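Local coordinates for protein type III effector XopAI (Xanthomonas citri, PDB 6K93) that adopts a mono-ADP-ribosyltransferase fold and probably binds arginine-containing peptides as a type III effector delivered into host plant cells, at residues G223-P228 and G259-W264. Residues are numbered along the deposited sequence; the frame is centred on the assembly and turned at random.
Sequences GEDQLP and GMAVEW
Bends at chi2 and chi3 fold the M260 side chain back over the end of strand 218-224, so that CE comes within 3.4 Å of both D225 CG and E224 C, while a chi1 of -81° sets the D225 carboxylate beside the A261 amide. The motif is an antiparallel strand pair at the margin of the mixed sheet of the mono-ADP-ribosyltransferase fold, where 218-224 is an edge strand. E224 and V262 form the hydrogen-bonded pair: E224 N donates to V262 O at 2.9 Å, and V262 N to E224 O at 3.0 Å. One step along, G223 and E263 make the non-hydrogen-bonded pair, and G223 CA offers a C-H contact to V262 O, 3.2 Å away. Past the strand pairing, D225 OD1 accepts from A261 N at 3.0 Å, nearly along the C-O axis. E224 CB lies at the edge of the W264 ring, 3.8 Å from CZ3, and the extended chain then climbs off the ring plane past CZ3 and CH2, its carboxylate tilted 35° to the ring. The carboxylate is gripped at both oxygens: OE1 by Q226 NE2, OE2 by a salt bridge to R245. Past the end of strand 218-224, Q226 O meets V262 CG2 at 3.4 Å, while V262 CG1 sits 3.6 Å above the W264 ring plane, offset toward the rim, on the side opposite the E224 carboxylate.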
ATOM      1  N   GLY A 223      -7.296  -5.593 -12.199  1.00 10.35           N
ATOM      2  CA  GLY A 223      -8.726  -5.820 -12.277  1.00  9.97           C
ATOM      3  C   GLY A 223      -9.329  -5.731 -10.891  1.00 10.09           C
ATOM      4  O   GLY A 223      -8.775  -6.331  -9.967  1.00 10.58           O
ATOM      5  N   GLU A 224     -10.473  -5.043 -10.755  1.00  9.54           N
ATOM      6  CA  GLU A 224     -11.171  -4.929  -9.479  1.00 11.10           C
ATOM      7  C   GLU A 224     -12.662  -4.952  -9.742  1.00 11.51           C
ATOM      8  O   GLU A 224     -13.109  -4.581 -10.824  1.00 12.67           O
ATOM      9  CB  GLU A 224     -10.795  -3.632  -8.738  1.00 10.84           C
ATOM     10  CG  GLU A 224      -9.356  -3.509  -8.307  1.00 10.72           C
ATOM     11  CD  GLU A 224      -9.121  -2.353  -7.413  1.00 12.10           C
ATOM     12  OE1 GLU A 224      -9.992  -2.075  -6.550  1.00 12.80           O
ATOM     13  OE2 GLU A 224      -8.037  -1.727  -7.494  1.00 12.68           O
ATOM     14  N   ASP A 225     -13.431  -5.345  -8.743  1.00 13.75           N
ATOM     15  CA  ASP A 225     -14.890  -5.342  -8.909  1.00 16.50           C
ATOM     16  C   ASP A 225     -15.471  -4.083  -8.266  1.00 15.88           C
ATOM     17  O   ASP A 225     -16.093  -4.112  -7.206  1.00 18.49           O
ATOM     18  CB  ASP A 225     -15.533  -6.583  -8.321  1.00 18.78           C
ATOM     19  CG  ASP A 225     -15.452  -7.782  -9.227  1.00 19.97           C
ATOM     20  OD1 ASP A 225     -15.499  -7.661 -10.513  1.00 19.03           O
ATOM     21  OD2 ASP A 225     -15.371  -8.866  -8.669  1.00 19.65           O
ATOM     22  N   GLN A 226     -15.304  -2.973  -8.951  1.00 13.50           N
ATOM     23  CA  GLN A 226     -15.825  -1.675  -8.549  1.00 13.31           C
ATOM     24  C   GLN A 226     -17.035  -1.315  -9.404  1.00 13.83           C
ATOM     25  O   GLN A 226     -17.195  -1.802 -10.529  1.00 14.11           O
ATOM     26  CB  GLN A 226     -14.761  -0.574  -8.668  1.00 12.87           C
ATOM     27  CG  GLN A 226     -13.471  -0.810  -7.891  1.00 12.34           C
ATOM     28  CD  GLN A 226     -13.628  -0.701  -6.366  1.00 13.37           C
ATOM     29  OE1 GLN A 226     -14.702  -0.401  -5.838  1.00 13.99           O
ATOM     30  NE2 GLN A 226     -12.532  -0.980  -5.648  1.00 14.59           N
ATOM     31  N   LEU A 227     -17.884  -0.458  -8.857  1.00 13.77           N
ATOM     32  CA  LEU A 227     -19.098  -0.037  -9.528  1.00 14.67           C
ATOM     33  C   LEU A 227     -18.816   1.094 -10.509  1.00 14.61           C
ATOM     34  O   LEU A 227     -17.806   1.802 -10.393  1.00 13.57           O
ATOM     35  CB  LEU A 227     -20.105   0.412  -8.487  1.00 17.02           C
ATOM     36  CG  LEU A 227     -20.692  -0.721  -7.633  1.00 18.68           C
ATOM     37  CD1 LEU A 227     -21.225  -0.132  -6.347  1.00 19.89           C
ATOM     38  CD2 LEU A 227     -21.773  -1.414  -8.427  1.00 19.07           C
ATOM     39  N   PRO A 228     -19.712   1.296 -11.473  1.00 15.13           N
ATOM     40  CA  PRO A 228     -19.482   2.374 -12.446  1.00 15.16           C
ATOM     41  C   PRO A 228     -19.355   3.749 -11.815  1.00 15.48           C
ATOM     42  O   PRO A 228     -18.500   4.529 -12.250  1.00 15.08           O
ATOM     43  CB  PRO A 228     -20.695   2.271 -13.369  1.00 18.74           C
ATOM     44  CG  PRO A 228     -21.068   0.791 -13.301  1.00 21.22           C
ATOM     45  CD  PRO A 228     -20.828   0.413 -11.864  1.00 19.49           C
ATOM     46  N   GLY A 259     -13.438 -12.720 -14.720  1.00 19.81           N
ATOM     47  CA  GLY A 259     -13.342 -11.517 -15.531  1.00 17.39           C
ATOM     48  C   GLY A 259     -13.870 -10.368 -14.718  1.00 15.53           C
ATOM     49  O   GLY A 259     -15.034 -10.382 -14.319  1.00 15.55           O
ATOM     50  N   MET A 260     -13.028  -9.379 -14.467  1.00 13.75           N
ATOM     51  CA  MET A 260     -13.339  -8.341 -13.505  1.00 12.45           C
ATOM     52  C   MET A 260     -14.186  -7.221 -14.112  1.00 11.83           C
ATOM     53  O   MET A 260     -14.131  -6.936 -15.320  1.00 11.89           O
ATOM     54  CB  MET A 260     -12.040  -7.781 -12.932  1.00 13.04           C
ATOM     55  CG  MET A 260     -11.142  -8.851 -12.320  1.00 13.98           C
ATOM     56  SD  MET A 260     -11.984  -9.711 -10.968  1.00 15.02           S
ATOM     57  CE  MET A 260     -12.191  -8.325  -9.887  1.00 16.29           C
ATOM     58  N   ALA A 261     -14.973  -6.558 -13.234  1.00 11.87           N
ATOM     59  CA  ALA A 261     -15.887  -5.516 -13.688  1.00 13.19           C
ATOM     60  C   ALA A 261     -15.162  -4.268 -14.194  1.00 13.01           C
ATOM     61  O   ALA A 261     -15.681  -3.558 -15.057  1.00 14.34           O
ATOM     62  CB  ALA A 261     -16.836  -5.134 -12.573  1.00 12.88           C
ATOM     63  N   VAL A 262     -13.989  -3.968 -13.650  1.00 11.63           N
ATOM     64  CA  VAL A 262     -13.170  -2.837 -14.045  1.00 11.61           C
ATOM     65  C   VAL A 262     -11.758  -3.356 -14.274  1.00 11.78           C
ATOM     66  O   VAL A 262     -11.217  -4.090 -13.442  1.00 11.17           O
ATOM     67  CB  VAL A 262     -13.148  -1.735 -12.979  1.00 13.05           C
ATOM     68  CG1 VAL A 262     -12.318  -0.553 -13.460  1.00 13.62           C
ATOM     69  CG2 VAL A 262     -14.562  -1.265 -12.681  1.00 13.60           C
ATOM     70  N   GLU A 263     -11.179  -3.001 -15.397  1.00 11.09           N
ATOM     71  CA  GLU A 263      -9.789  -3.325 -15.684  1.00 11.44           C
ATOM     72  C   GLU A 263      -9.022  -2.043 -15.926  1.00 11.92           C
ATOM     73  O   GLU A 263      -9.586  -1.045 -16.373  1.00 12.81           O
ATOM     74  CB  GLU A 263      -9.629  -4.222 -16.903  1.00 11.86           C
ATOM     75  CG  GLU A 263     -10.155  -5.616 -16.669  1.00 13.56           C
ATOM     76  CD  GLU A 263     -10.147  -6.486 -17.919  1.00 16.70           C
ATOM     77  OE1 GLU A 263      -9.790  -6.002 -19.025  1.00 18.25           O
ATOM     78  OE2 GLU A 263     -10.489  -7.681 -17.789  1.00 17.13           O
ATOM     79  N   TRP A 264      -7.718  -2.085 -15.655  1.00 10.62           N
ATOM     80  CA  TRP A 264      -6.847  -0.983 -15.995  1.00 11.07           C
ATOM     81  C   TRP A 264      -5.624  -1.480 -16.753  1.00 11.46           C
ATOM     82  O   TRP A 264      -5.095  -2.551 -16.462  1.00 12.64           O
ATOM     83  CB  TRP A 264      -6.284  -0.260 -14.783  1.00 11.04           C
ATOM     84  CG  TRP A 264      -7.117   0.511 -13.840  1.00 11.59           C
ATOM     85  CD1 TRP A 264      -7.038   1.851 -13.656  1.00 11.89           C
ATOM     86  CD2 TRP A 264      -8.017   0.014 -12.830  1.00 10.96           C
ATOM     87  NE1 TRP A 264      -7.855   2.242 -12.620  1.00 11.67           N
ATOM     88  CE2 TRP A 264      -8.470   1.136 -12.101  1.00 11.50           C
ATOM     89  CE3 TRP A 264      -8.490  -1.252 -12.479  1.00 11.24           C
ATOM     90  CZ2 TRP A 264      -9.374   1.030 -11.037  1.00 11.70           C
ATOM     91  CZ3 TRP A 264      -9.409  -1.355 -11.437  1.00 11.86           C
ATOM     92  CH2 TRP A 264      -9.830  -0.226 -10.725  1.00 11.60           C
TER